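Local coordinates for protein NleG5-1 effector (Enterobacteria phage YYZ-2008, PDB 5VGC) that probably works as a ubiquitin-protein transferase, an NleG effector with a RING-like domain, and binds calcium ions, at residues A[116-121]-A[190-195]; A[153-158]-A[165-170]; A[44-49]-A[59-64]. The protein carries 1 engineered substitution. One frame throughout, in Å; residues are numbered along the deposited sequence.

Contact 1: A[116-121]-A[190-195]; sequences EELLDK and IAVSMI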
ATOM      1  N   GLU A 116       2.342   8.264  20.466  1.00 32.07           N
ATOM      2  CA  GLU A 116       2.574   8.921  21.761  1.00 36.90           C
ATOM      3  C   GLU A 116       1.296   9.608  22.273  1.00 32.78           C
ATOM      4  O   GLU A 116       0.918   9.426  23.441  1.00 32.21           O
ATOM      5  CB  GLU A 116       3.763   9.898  21.687  1.00 48.46           C
ATOM      6  CG  GLU A 116       5.078   9.349  22.230  1.00 70.87           C
ATOM      7  CD  GLU A 116       5.395   9.880  23.627  1.00112.63           C
ATOM      8  OE1 GLU A 116       4.579   9.650  24.547  1.00112.62           O
ATOM      9  OE2 GLU A 116       6.454  10.530  23.807  1.00120.97           O
ATOM     10  N   GLU A 117       0.644  10.358  21.389  1.00 29.94           N
ATOM     11  CA  GLU A 117      -0.675  10.927  21.638  1.00 31.72           C
ATOM     12  C   GLU A 117      -1.724   9.868  22.086  1.00 29.24           C
ATOM     13  O   GLU A 117      -2.454  10.056  23.089  1.00 34.57           O
ATOM     14  CB  GLU A 117      -1.127  11.702  20.386  1.00 38.51           C
ATOM     15  CG  GLU A 117      -2.598  12.116  20.330  1.00 52.28           C
ATOM     16  CD  GLU A 117      -2.894  13.317  19.448  1.00 57.63           C
ATOM     17  OE1 GLU A 117      -1.943  14.047  19.091  1.00 67.44           O
ATOM     18  OE2 GLU A 117      -4.089  13.524  19.133  1.00 52.54           O
ATOM     19  N   LEU A 118      -1.780   8.756  21.361  1.00 24.40           N
ATOM     20  CA  LEU A 118      -2.725   7.685  21.657  1.00 22.11           C
ATOM     21  C   LEU A 118      -2.456   7.042  23.044  1.00 21.12           C
ATOM     22  O   LEU A 118      -3.389   6.856  23.882  1.00 21.95           O
ATOM     23  CB  LEU A 118      -2.670   6.641  20.540  1.00 20.96           C
ATOM     24  CG  LEU A 118      -3.626   5.467  20.543  1.00 20.85           C
ATOM     25  CD1 LEU A 118      -5.058   5.929  20.707  1.00 22.48           C
ATOM     26  CD2 LEU A 118      -3.456   4.747  19.220  1.00 23.26           C
ATOM     27  N   LEU A 119      -1.186   6.711  23.278  1.00 21.01           N
ATOM     28  CA  LEU A 119      -0.768   6.161  24.566  1.00 22.38           C
ATOM     29  C   LEU A 119      -1.037   7.139  25.718  1.00 24.50           C
ATOM     30  O   LEU A 119      -1.553   6.740  26.794  1.00 25.50           O
ATOM     31  CB  LEU A 119       0.714   5.772  24.532  1.00 25.24           C
ATOM     32  CG  LEU A 119       1.061   4.552  23.675  1.00 25.67           C
ATOM     33  CD1 LEU A 119       2.555   4.343  23.656  1.00 30.68           C
ATOM     34  CD2 LEU A 119       0.386   3.285  24.190  1.00 26.40           C
ATOM     35  N   ASP A 120      -0.707   8.407  25.489  1.00 27.41           N
ATOM     36  CA  ASP A 120      -1.030   9.459  26.467  1.00 32.92           C
ATOM     37  C   ASP A 120      -2.527   9.511  26.736  1.00 29.78           C
ATOM     38  O   ASP A 120      -2.940   9.596  27.912  1.00 30.48           O
ATOM     39  CB  ASP A 120      -0.519  10.856  26.026  1.00 37.87           C
ATOM     40  CG  ASP A 120       0.978  11.043  26.265  1.00 45.94           C
ATOM     41  OD1 ASP A 120       1.627  10.163  26.875  1.00 57.74           O
ATOM     42  OD2 ASP A 120       1.523  12.085  25.839  1.00 66.45           O
ATOM     43  N   LYS A 121      -3.345   9.452  25.680  1.00 26.05           N
ATOM     44  CA  LYS A 121      -4.790   9.468  25.921  1.00 25.91           C
ATOM     45  C   LYS A 121      -5.256   8.236  26.684  1.00 24.84           C
ATOM     46  O   LYS A 121      -6.109   8.356  27.590  1.00 29.28           O
ATOM     47  CB  LYS A 121      -5.613   9.649  24.664  1.00 25.41           C
ATOM     48  CG  LYS A 121      -7.087   9.838  24.978  1.00 28.01           C
ATOM     49  CD  LYS A 121      -7.799  10.607  23.897  1.00 32.37           C
ATOM     50  CE  LYS A 121      -9.222  10.915  24.329  1.00 37.40           C
ATOM     51  NZ  LYS A 121     -10.019  11.240  23.103  1.00 44.22           N
ATOM     52  N   ILE A 190      -7.222   1.424  15.571  1.00 17.85           N
ATOM     53  CA  ILE A 190      -7.543   2.075  16.833  1.00 18.73           C
ATOM     54  C   ILE A 190      -6.999   3.509  16.819  1.00 21.78           C
ATOM     55  O   ILE A 190      -5.816   3.689  16.574  1.00 18.63           O
ATOM     56  CB  ILE A 190      -6.965   1.287  18.035  1.00 17.11           C
ATOM     57  CG1 ILE A 190      -7.596  -0.107  18.089  1.00 16.79           C
ATOM     58  CG2 ILE A 190      -7.208   2.061  19.306  1.00 16.87           C
ATOM     59  CD1 ILE A 190      -7.252  -0.921  19.293  1.00 16.95           C
ATOM     60  N   ALA A 191      -7.861   4.496  17.099  1.00 26.86           N
ATOM     61  CA  ALA A 191      -7.518   5.924  17.017  1.00 23.81           C
ATOM     62  C   ALA A 191      -7.992   6.693  18.248  1.00 23.29           C
ATOM     63  O   ALA A 191      -9.010   6.317  18.829  1.00 26.53           O
ATOM     64  CB  ALA A 191      -8.160   6.513  15.772  1.00 23.48           C
ATOM     65  N   VAL A 192      -7.279   7.773  18.622  1.00 21.67           N
ATOM     66  CA  VAL A 192      -7.601   8.577  19.826  1.00 22.03           C
ATOM     67  C   VAL A 192      -9.093   8.803  20.108  1.00 21.94           C
ATOM     68  O   VAL A 192      -9.563   8.600  21.250  1.00 23.57           O
ATOM     69  CB  VAL A 192      -6.923   9.988  19.885  1.00 23.78           C
ATOM     70  CG1 VAL A 192      -5.633   9.953  20.657  1.00 24.64           C
ATOM     71  CG2 VAL A 192      -6.727  10.603  18.521  1.00 24.50           C
ATOM     72  N   SER A 193      -9.834   9.206  19.083  1.00 21.46           N
ATOM     73  CA  SER A 193     -11.251   9.526  19.259  1.00 22.21           C
ATOM     74  C   SER A 193     -12.081   8.330  19.784  1.00 20.90           C
ATOM     75  O   SER A 193     -13.135   8.529  20.398  1.00 21.54           O
ATOM     76  CB  SER A 193     -11.831  10.064  17.962  1.00 23.34           C
ATOM     77  OG  SER A 193     -11.542   9.151  16.946  1.00 22.06           O
ATOM     78  N   MET A 194     -11.601   7.105  19.549  1.00 23.48           N
ATOM     79  CA  MET A 194     -12.239   5.907  20.133  1.00 21.80           C
ATOM     80  C   MET A 194     -12.070   5.765  21.652  1.00 20.24           C
ATOM     81  O   MET A 194     -12.878   5.054  22.280  1.00 19.43           O
ATOM     82  CB  MET A 194     -11.744   4.627  19.450  1.00 21.64           C
ATOM     83  CG  MET A 194     -12.136   4.496  17.986  1.00 24.09           C
ATOM     84  SD  MET A 194     -11.172   3.193  17.198  1.00 24.50           S
ATOM     85  CE  MET A 194     -11.656   3.448  15.505  1.00 28.40           C
ATOM     86  N   ILE A 195     -11.041   6.420  22.219  1.00 20.44           N
ATOM     87  CA  ILE A 195     -10.716   6.304  23.640  1.00 19.85           C
ATOM     88  C   ILE A 195     -11.482   7.387  24.346  1.00 21.67           C
ATOM     89  O   ILE A 195     -11.513   8.514  23.861  1.00 25.78           O
ATOM     90  CB  ILE A 195      -9.222   6.524  23.955  1.00 20.10           C
ATOM     91  CG1 ILE A 195      -8.325   5.773  22.980  1.00 20.98           C
ATOM     92  CG2 ILE A 195      -8.881   6.079  25.364  1.00 19.02           C
ATOM     93  CD1 ILE A 195      -8.518   4.296  22.972  1.00 20.18           C
TER
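The carbonyl oxygen of V192 is gripped from both segments at once. K121 NZ of the helix reaches V192 O at 3.3 Å, standing well above the carbonyl plane, and from the opposite face of that plane I195 N bonds to V192 O within the loop. The ammonium group also makes a weak bond to I195 O, with K121 NZ and I195 O 3.2 Å apart. An extended K121 chain (chi1 -173°) is what carries the amine across to these two carbonyls, and a positive charge there would probably polarise both. On its way K121 crosses V192 at about a right angle, CD lying 4.0 Å from V192 CG1, and its CG slides past the branched I195. One turn before K121, E117 also crosses V192 at about a right angle, with E117 CG 3.7 Å from V192 CG1. Next to these bonds lies L118, whose first torsion (chi1 -176°) sends CD1 to V192 N and to within 4.0 Å of I195 CG1, while L118 CD2 rests near I190 O. A short 3-10 turn at residues 192-194 thus docks on the helix chiefly through K121 and L118, with E117 alongside. The site lies in the RING-like part of the protein: helix 111-125 bears on the loop that leads into strand 195-196, L118 and I195 also pack on helix 170-178, and I195 touches strand 152-157.

Contact 2: A[153-158]-A[165-170]; sequences GVFMRN and CMLYDK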
ATOM      1  N   GLY A 153      -8.898   0.075  34.161  1.00 13.18           N
ATOM      2  CA  GLY A 153      -9.732  -0.123  32.992  1.00 11.35           C
ATOM      3  C   GLY A 153      -9.787   1.120  32.130  1.00 13.08           C
ATOM      4  O   GLY A 153      -9.550   2.220  32.623  1.00 19.95           O
ATOM      5  N   VAL A 154     -10.101   0.934  30.845  1.00 12.60           N
ATOM      6  CA  VAL A 154     -10.248   2.036  29.892  1.00 13.63           C
ATOM      7  C   VAL A 154     -11.465   1.799  28.993  1.00 15.26           C
ATOM      8  O   VAL A 154     -11.683   0.655  28.513  1.00 12.46           O
ATOM      9  CB  VAL A 154      -9.025   2.164  28.971  1.00 16.92           C
ATOM     10  CG1 VAL A 154      -9.163   3.373  28.053  1.00 25.85           C
ATOM     11  CG2 VAL A 154      -7.721   2.259  29.758  1.00 17.60           C
ATOM     12  N   PHE A 155     -12.251   2.866  28.764  1.00 13.13           N
ATOM     13  CA  PHE A 155     -13.432   2.764  27.907  1.00 15.46           C
ATOM     14  C   PHE A 155     -13.015   2.956  26.454  1.00 16.97           C
ATOM     15  O   PHE A 155     -12.346   3.943  26.141  1.00 17.02           O
ATOM     16  CB  PHE A 155     -14.500   3.829  28.251  1.00 17.89           C
ATOM     17  CG  PHE A 155     -15.395   3.480  29.420  1.00 19.99           C
ATOM     18  CD1 PHE A 155     -15.902   2.203  29.604  1.00 16.80           C
ATOM     19  CD2 PHE A 155     -15.756   4.461  30.329  1.00 30.44           C
ATOM     20  CE1 PHE A 155     -16.745   1.917  30.681  1.00 16.55           C
ATOM     21  CE2 PHE A 155     -16.580   4.169  31.406  1.00 25.96           C
ATOM     22  CZ  PHE A 155     -17.077   2.898  31.580  1.00 16.22           C
ATOM     23  N   MET A 156     -13.414   2.034  25.572  1.00 15.44           N
ATOM     24  CA  MET A 156     -13.175   2.239  24.128  1.00 15.13           C
ATOM     25  C   MET A 156     -14.443   2.011  23.324  1.00 12.52           C
ATOM     26  O   MET A 156     -15.173   1.034  23.553  1.00 12.72           O
ATOM     27  CB  MET A 156     -12.068   1.316  23.591  1.00 14.91           C
ATOM     28  CG  MET A 156     -11.714   1.568  22.131  1.00 16.58           C
ATOM     29  SD  MET A 156     -10.453   0.452  21.507  1.00 15.69           S
ATOM     30  CE  MET A 156      -9.022   1.420  21.788  1.00 19.40           C
ATOM     31  N   ARG A 157     -14.683   2.907  22.374  1.00 13.14           N
ATOM     32  CA  ARG A 157     -15.844   2.811  21.512  1.00 14.92           C
ATOM     33  C   ARG A 157     -15.753   1.601  20.580  1.00 14.32           C
ATOM     34  O   ARG A 157     -14.656   1.226  20.175  1.00 13.32           O
ATOM     35  CB  ARG A 157     -16.018   4.082  20.688  1.00 21.54           C
ATOM     36  CG  ARG A 157     -16.435   5.248  21.564  1.00 34.01           C
ATOM     37  CD  ARG A 157     -16.107   6.585  20.956  1.00 29.21           C
ATOM     38  NE  ARG A 157     -17.024   6.923  19.884  1.00 29.96           N
ATOM     39  CZ  ARG A 157     -16.873   7.956  19.077  1.00 34.30           C
ATOM     40  NH1 ARG A 157     -15.824   8.776  19.197  1.00 36.95           N
ATOM     41  NH2 ARG A 157     -17.787   8.159  18.139  1.00 36.96           N
ATOM     42  N   ASN A 158     -16.912   1.008  20.263  1.00 11.34           N
ATOM     43  CA  ASN A 158     -16.977  -0.164  19.406  1.00 10.43           C
ATOM     44  C   ASN A 158     -16.512   0.069  17.975  1.00 13.60           C
ATOM     45  O   ASN A 158     -16.118  -0.873  17.297  1.00 14.14           O
ATOM     46  CB  ASN A 158     -18.392  -0.757  19.389  1.00 10.94           C
ATOM     47  CG  ASN A 158     -18.720  -1.507  20.660  1.00 10.29           C
ATOM     48  OD1 ASN A 158     -18.025  -1.353  21.685  1.00  6.96           O
ATOM     49  ND2 ASN A 158     -19.783  -2.321  20.608  1.00 11.37           N
ATOM     50  N   CYS A 165     -19.490   1.913  24.074  1.00 32.06           N
ATOM     51  CA  CYS A 165     -18.123   1.558  24.423  1.00 28.34           C
ATOM     52  C   CYS A 165     -18.070   0.388  25.359  1.00 24.20           C
ATOM     53  O   CYS A 165     -19.061   0.020  26.008  1.00 24.51           O
ATOM     54  CB  CYS A 165     -17.351   2.737  25.006  1.00 30.00           C
ATOM     55  SG  CYS A 165     -18.300   3.780  26.065  1.00 53.67           S
ATOM     56  N   MET A 166     -16.882  -0.207  25.400  1.00 20.63           N
ATOM     57  CA  MET A 166     -16.632  -1.329  26.272  1.00 18.22           C
ATOM     58  C   MET A 166     -15.419  -1.061  27.108  1.00 14.42           C
ATOM     59  O   MET A 166     -14.560  -0.237  26.757  1.00 13.72           O
ATOM     60  CB  MET A 166     -16.494  -2.598  25.457  1.00 19.88           C
ATOM     61  CG  MET A 166     -17.832  -2.992  24.822  1.00 26.00           C
ATOM     62  SD  MET A 166     -18.048  -4.759  24.589  1.00 46.15           S
ATOM     63  CE  MET A 166     -16.890  -5.122  23.284  1.00 39.55           C
ATOM     64  N   LEU A 167     -15.387  -1.755  28.235  1.00 14.09           N
ATOM     65  CA  LEU A 167     -14.327  -1.645  29.212  1.00 12.96           C
ATOM     66  C   LEU A 167     -13.226  -2.628  28.840  1.00 11.07           C
ATOM     67  O   LEU A 167     -13.485  -3.812  28.758  1.00 11.44           O
ATOM     68  CB  LEU A 167     -14.862  -1.970  30.613  1.00 14.79           C
ATOM     69  CG  LEU A 167     -13.830  -1.917  31.744  1.00 15.47           C
ATOM     70  CD1 LEU A 167     -13.247  -0.506  31.846  1.00 15.70           C
ATOM     71  CD2 LEU A 167     -14.459  -2.358  33.064  1.00 19.02           C
ATOM     72  N   TYR A 168     -12.013  -2.123  28.627  1.00  9.76           N
ATOM     73  CA  TYR A 168     -10.846  -2.962  28.348  1.00  9.25           C
ATOM     74  C   TYR A 168      -9.793  -2.797  29.445  1.00 10.96           C
ATOM     75  O   TYR A 168      -9.719  -1.748  30.120  1.00 12.91           O
ATOM     76  CB  TYR A 168     -10.205  -2.585  26.989  1.00  8.46           C
ATOM     77  CG  TYR A 168     -11.109  -2.819  25.797  1.00  9.39           C
ATOM     78  CD1 TYR A 168     -12.131  -1.950  25.500  1.00 11.08           C
ATOM     79  CD2 TYR A 168     -10.923  -3.898  24.962  1.00 10.47           C
ATOM     80  CE1 TYR A 168     -12.966  -2.155  24.428  1.00 14.32           C
ATOM     81  CE2 TYR A 168     -11.761  -4.113  23.877  1.00 15.03           C
ATOM     82  CZ  TYR A 168     -12.789  -3.217  23.618  1.00 14.90           C
ATOM     83  OH  TYR A 168     -13.662  -3.386  22.559  1.00 18.93           O
ATOM     84  N   ASP A 169      -8.971  -3.828  29.590  1.00 12.61           N
ATOM     85  CA  ASP A 169      -7.763  -3.766  30.397  1.00 15.66           C
ATOM     86  C   ASP A 169      -6.750  -2.832  29.712  1.00 16.83           C
ATOM     87  O   ASP A 169      -6.356  -3.025  28.524  1.00 12.86           O
ATOM     88  CB  ASP A 169      -7.159  -5.164  30.588  1.00 20.55           C
ATOM     89  CG  ASP A 169      -6.157  -5.229  31.735  1.00 19.86           C
ATOM     90  OD1 ASP A 169      -5.155  -4.498  31.699  1.00 19.73           O
ATOM     91  OD2 ASP A 169      -6.362  -6.035  32.673  1.00 37.72           O
ATOM     92  N   LYS A 170      -6.326  -1.833  30.495  1.00 19.26           N
ATOM     93  CA  LYS A 170      -5.353  -0.838  30.059  1.00 17.57           C
ATOM     94  C   LYS A 170      -4.149  -1.472  29.346  1.00 14.74           C
ATOM     95  O   LYS A 170      -3.780  -1.070  28.215  1.00 19.94           O
ATOM     96  CB  LYS A 170      -4.888  -0.046  31.273  1.00 17.82           C
ATOM     97  CG  LYS A 170      -3.970   1.131  30.975  1.00 19.48           C
ATOM     98  CD  LYS A 170      -3.445   1.694  32.273  1.00 23.56           C
ATOM     99  CE  LYS A 170      -2.391   2.735  31.976  1.00 27.49           C
ATOM    100  NZ  LYS A 170      -1.672   3.165  33.200  1.00 32.33           N
TER
HETATM  101  O   HOH W   1     -15.278  -1.398  22.028  1.00  2.77           O
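V154 and Y168 face each other as a hydrogen-bonded antiparallel pair in the buried part of a hairpin. Y168 N gives an almost straight bond (174°) to V154 O at 2.8 Å, and V154 N returns one to Y168 O, lying in the carbonyl plane. Two residues on, M156 and M166 repeat the exchange. The hairpin of strands 152-157 and 164-169 runs on into helix 170-178, a topology consistent with the RING-like family. M156 also leans on the tyrosine: its CB lies 3.7 Å from Y168 CE1, and its sulfur stands above the ring face as a distant Met-aromatic contact, SD 5.0 Å from the centroid of Y168. The chain of M156 starts extended (chi1 -176°) and bends only at its last torsion, which turns the methyl group away from the hairpin toward I190. On the other face of the sheet F155 meets L167 and, obliquely, the sulfur of C165, with M166 O at the edge of its ring; F127 and F210 add further rings there.

The side of N158 and M166 is partly exposed. Here a water joins three groups: it accepts from Y168 OH at 2.6 Å and donates to N158 OD1 and to M156 O. N158 crosses M166 at about a right angle, OD1 3.5 Å from M166 CG. R157 is bonded beyond the hairpin, NE to S162 O and NH1 to S193 O. The chemistry is divided accordingly: sulfur and rings fill the interior, while at the margin M156 O is satisfied by both M166 N and the water.

Contact 3: A[44-49]-A[59-64]; sequences LMVSIR and GSLNQD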
ATOM      1  N   LEU A  44      33.269 -25.612  -6.274  1.00124.01           N
ATOM      2  CA  LEU A  44      32.500 -25.117  -5.124  1.00100.32           C
ATOM      3  C   LEU A  44      31.012 -25.362  -5.383  1.00 96.42           C
ATOM      4  O   LEU A  44      30.533 -25.180  -6.516  1.00 68.18           O
ATOM      5  CB  LEU A  44      32.718 -23.614  -4.875  1.00 97.60           C
ATOM      6  CG  LEU A  44      34.083 -23.079  -4.430  1.00116.30           C
ATOM      7  CD1 LEU A  44      35.028 -22.954  -5.613  1.00114.34           C
ATOM      8  CD2 LEU A  44      33.932 -21.734  -3.727  1.00118.21           C
ATOM      9  N   MET A  45      30.298 -25.756  -4.329  1.00109.93           N
ATOM     10  CA  MET A  45      28.857 -26.027  -4.380  1.00125.27           C
ATOM     11  C   MET A  45      28.075 -24.751  -4.062  1.00109.41           C
ATOM     12  O   MET A  45      28.409 -24.047  -3.104  1.00139.68           O
ATOM     13  CB  MET A  45      28.471 -27.084  -3.325  1.00164.70           C
ATOM     14  CG  MET A  45      29.172 -28.438  -3.399  1.00182.55           C
ATOM     15  SD  MET A  45      29.099 -29.390  -1.853  1.00178.03           S
ATOM     16  CE  MET A  45      27.334 -29.591  -1.592  1.00169.76           C
ATOM     17  N   VAL A  46      27.048 -24.456  -4.863  1.00 81.17           N
ATOM     18  CA  VAL A  46      26.042 -23.429  -4.516  1.00 84.45           C
ATOM     19  C   VAL A  46      24.640 -23.974  -4.782  1.00 86.96           C
ATOM     20  O   VAL A  46      24.404 -24.632  -5.803  1.00 57.08           O
ATOM     21  CB  VAL A  46      26.227 -22.076  -5.266  1.00 84.74           C
ATOM     22  CG1 VAL A  46      27.268 -21.210  -4.577  1.00 75.18           C
ATOM     23  CG2 VAL A  46      26.594 -22.279  -6.719  1.00 93.95           C
ATOM     24  N   SER A  47      23.721 -23.699  -3.855  1.00 90.37           N
ATOM     25  CA  SER A  47      22.358 -24.224  -3.932  1.00 74.06           C
ATOM     26  C   SER A  47      21.390 -23.090  -4.233  1.00 53.42           C
ATOM     27  O   SER A  47      21.289 -22.134  -3.456  1.00 74.11           O
ATOM     28  CB  SER A  47      21.976 -24.907  -2.614  1.00 84.79           C
ATOM     29  OG  SER A  47      20.704 -25.534  -2.728  1.00115.01           O
ATOM     30  N   ILE A  48      20.687 -23.197  -5.355  1.00 38.35           N
ATOM     31  CA  ILE A  48      19.664 -22.230  -5.721  1.00 37.38           C
ATOM     32  C   ILE A  48      18.303 -22.813  -5.350  1.00 44.60           C
ATOM     33  O   ILE A  48      17.937 -23.908  -5.820  1.00 45.04           O
ATOM     34  CB  ILE A  48      19.692 -21.906  -7.229  1.00 37.77           C
ATOM     35  CG1 ILE A  48      21.111 -21.558  -7.699  1.00 47.85           C
ATOM     36  CG2 ILE A  48      18.750 -20.767  -7.560  1.00 43.38           C
ATOM     37  CD1 ILE A  48      21.867 -20.551  -6.856  1.00 52.12           C
ATOM     38  N   ARG A  49      17.566 -22.078  -4.513  1.00 43.32           N
ATOM     39  CA  ARG A  49      16.171 -22.389  -4.179  1.00 49.81           C
ATOM     40  C   ARG A  49      15.252 -21.281  -4.706  1.00 60.38           C
ATOM     41  O   ARG A  49      15.677 -20.109  -4.802  1.00 77.73           O
ATOM     42  CB  ARG A  49      15.990 -22.519  -2.667  1.00 61.24           C
ATOM     43  CG  ARG A  49      16.708 -23.717  -2.068  1.00 73.30           C
ATOM     44  CD  ARG A  49      16.931 -23.589  -0.567  1.00 79.21           C
ATOM     45  NE  ARG A  49      18.100 -24.358  -0.130  1.00 84.00           N
ATOM     46  CZ  ARG A  49      18.689 -24.250   1.064  1.00101.59           C
ATOM     47  NH1 ARG A  49      18.236 -23.399   1.983  1.00113.42           N
ATOM     48  NH2 ARG A  49      19.753 -25.001   1.341  1.00110.32           N
ATOM     49  N   GLY A  59      20.185 -17.920  -3.664  1.00 57.02           N
ATOM     50  CA  GLY A  59      21.339 -18.804  -3.630  1.00 59.63           C
ATOM     51  C   GLY A  59      21.958 -18.891  -2.258  1.00 64.79           C
ATOM     52  O   GLY A  59      22.055 -17.879  -1.564  1.00 63.61           O
ATOM     53  N   SER A  60      22.377 -20.096  -1.870  1.00 71.88           N
ATOM     54  CA  SER A  60      23.127 -20.301  -0.628  1.00 78.81           C
ATOM     55  C   SER A  60      24.403 -21.075  -0.914  1.00 74.12           C
ATOM     56  O   SER A  60      24.459 -21.862  -1.870  1.00 73.88           O
ATOM     57  CB  SER A  60      22.273 -21.034   0.413  1.00 90.17           C
ATOM     58  OG  SER A  60      21.887 -22.323  -0.041  1.00119.16           O
ATOM     59  N   LEU A  61      25.417 -20.843  -0.078  1.00 75.29           N
ATOM     60  CA  LEU A  61      26.729 -21.461  -0.229  1.00 82.64           C
ATOM     61  C   LEU A  61      26.926 -22.599   0.784  1.00 94.17           C
ATOM     62  O   LEU A  61      27.284 -22.360   1.935  1.00 93.63           O
ATOM     63  CB  LEU A  61      27.820 -20.397  -0.063  1.00 80.92           C
ATOM     64  CG  LEU A  61      29.251 -20.779  -0.454  1.00 85.86           C
ATOM     65  CD1 LEU A  61      29.393 -20.968  -1.953  1.00 79.64           C
ATOM     66  CD2 LEU A  61      30.241 -19.728   0.031  1.00 90.09           C
ATOM     67  N   ASN A  62      26.692 -23.838   0.347  1.00109.91           N
ATOM     68  CA  ASN A  62      26.987 -25.034   1.152  1.00118.61           C
ATOM     69  C   ASN A  62      28.512 -25.162   1.313  1.00125.42           C
ATOM     70  O   ASN A  62      29.178 -25.834   0.518  1.00174.35           O
ATOM     71  CB  ASN A  62      26.415 -26.317   0.504  1.00122.12           C
ATOM     72  CG  ASN A  62      24.897 -26.430   0.612  1.00111.22           C
ATOM     73  OD1 ASN A  62      24.213 -26.648  -0.389  1.00104.20           O
ATOM     74  ND2 ASN A  62      24.368 -26.293   1.826  1.00101.43           N
ATOM     75  N   GLN A  63      29.043 -24.506   2.345  1.00118.25           N
ATOM     76  CA  GLN A  63      30.488 -24.429   2.595  1.00105.26           C
ATOM     77  C   GLN A  63      30.807 -24.779   4.040  1.00125.05           C
ATOM     78  O   GLN A  63      29.930 -24.718   4.902  1.00137.00           O
ATOM     79  CB  GLN A  63      31.018 -23.029   2.293  1.00108.05           C
ATOM     80  CG  GLN A  63      30.302 -21.894   3.035  1.00119.08           C
ATOM     81  CD  GLN A  63      31.225 -20.791   3.542  1.00159.57           C
ATOM     82  OE1 GLN A  63      30.866 -19.613   3.502  1.00224.58           O
ATOM     83  NE2 GLN A  63      32.406 -21.166   4.029  1.00198.60           N
ATOM     84  N   ASP A  64      32.066 -25.147   4.291  1.00128.21           N
ATOM     85  CA  ASP A  64      32.551 -25.482   5.639  1.00120.03           C
ATOM     86  C   ASP A  64      34.046 -25.194   5.778  1.00131.19           C
ATOM     87  O   ASP A  64      34.865 -25.835   5.117  1.00105.87           O
ATOM     88  CB  ASP A  64      32.266 -26.956   5.966  1.00114.90           C
ATOM     89  CG  ASP A  64      30.930 -27.155   6.672  1.00117.01           C
ATOM     90  OD1 ASP A  64      30.851 -26.888   7.891  1.00122.61           O
ATOM     91  OD2 ASP A  64      29.960 -27.580   6.010  1.00121.52           O
TER
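S47 and S60 form the hydrogen-bonded antiparallel pair between residues 44-49 and 59-64. S47 N points nearly along the C=O axis of S60, with S47 N and S60 O 2.8 Å apart and an angle of 171° at the hydrogen. The return bond runs from S60 N to S47 O. That same oxygen receives a second, weak bond from S60 OG at 3.5 Å; a chi1 of 61° tucks the hydroxyl between the backbone N and the carbonyl carbon and so turns it back over the partner strand. Next along, I48 sits opposite G59, and I48 CD1 lies 3.7 Å from G59 CA, where a residue without a side chain lets the isoleucine tip lie against the backbone.

The serine face carries polar neighbours. R49 stretches back along the strand so that S60 OG lies over one face of its guanidinium, 3.7 Å from R49 NH2 and offset toward the rim. S47 CB meets N62 OD1 at 3.6 Å. N62 is the centre of an inverse gamma turn that bends the chain away after the strand, and its methylene CB touches M45 CE, the two side chains crossing at a slant. The opposite face is apolar: V46 CG1 packs on L61 CD1, a methyl that also comes near M45 O.

A second shell positions these groups. Q38 NE2 bonds to N62 OD1, E36 makes a long, weak ion pair with R49, and E82 accepts from G59 N. Backbone bonding between R49 and M58 continues the pairing. In the fold, strand 44-50 is the middle of three antiparallel strands, between 37-41 and 57-60, and helix 68-85 covers the apolar face, with I78 against V46 and L61, and L85 against I48.

Overall arrangement
The three contacts show how chemistry follows position in a fold of two separated parts. Contacts 1 and 2 belong to the same RING-like region, their centres about 12 Å apart, and they touch directly: R157 bonds to the backbone of M194 and S193, and M156 meets I190 and I195. Contact 2 is the buried one, carried by paired strands, sulfur and aromatic rings; contact 1, partly buried, joins a helix to a loop through a lysine bonded to two carbonyls, beside leucine and isoleucine. Contact 3, about 50 Å from contact 1 between centres, shares no element with them. It too is a hairpin, but its two segments form one hydrogen-bonded pair, and R49, N62 and M45 are exposed.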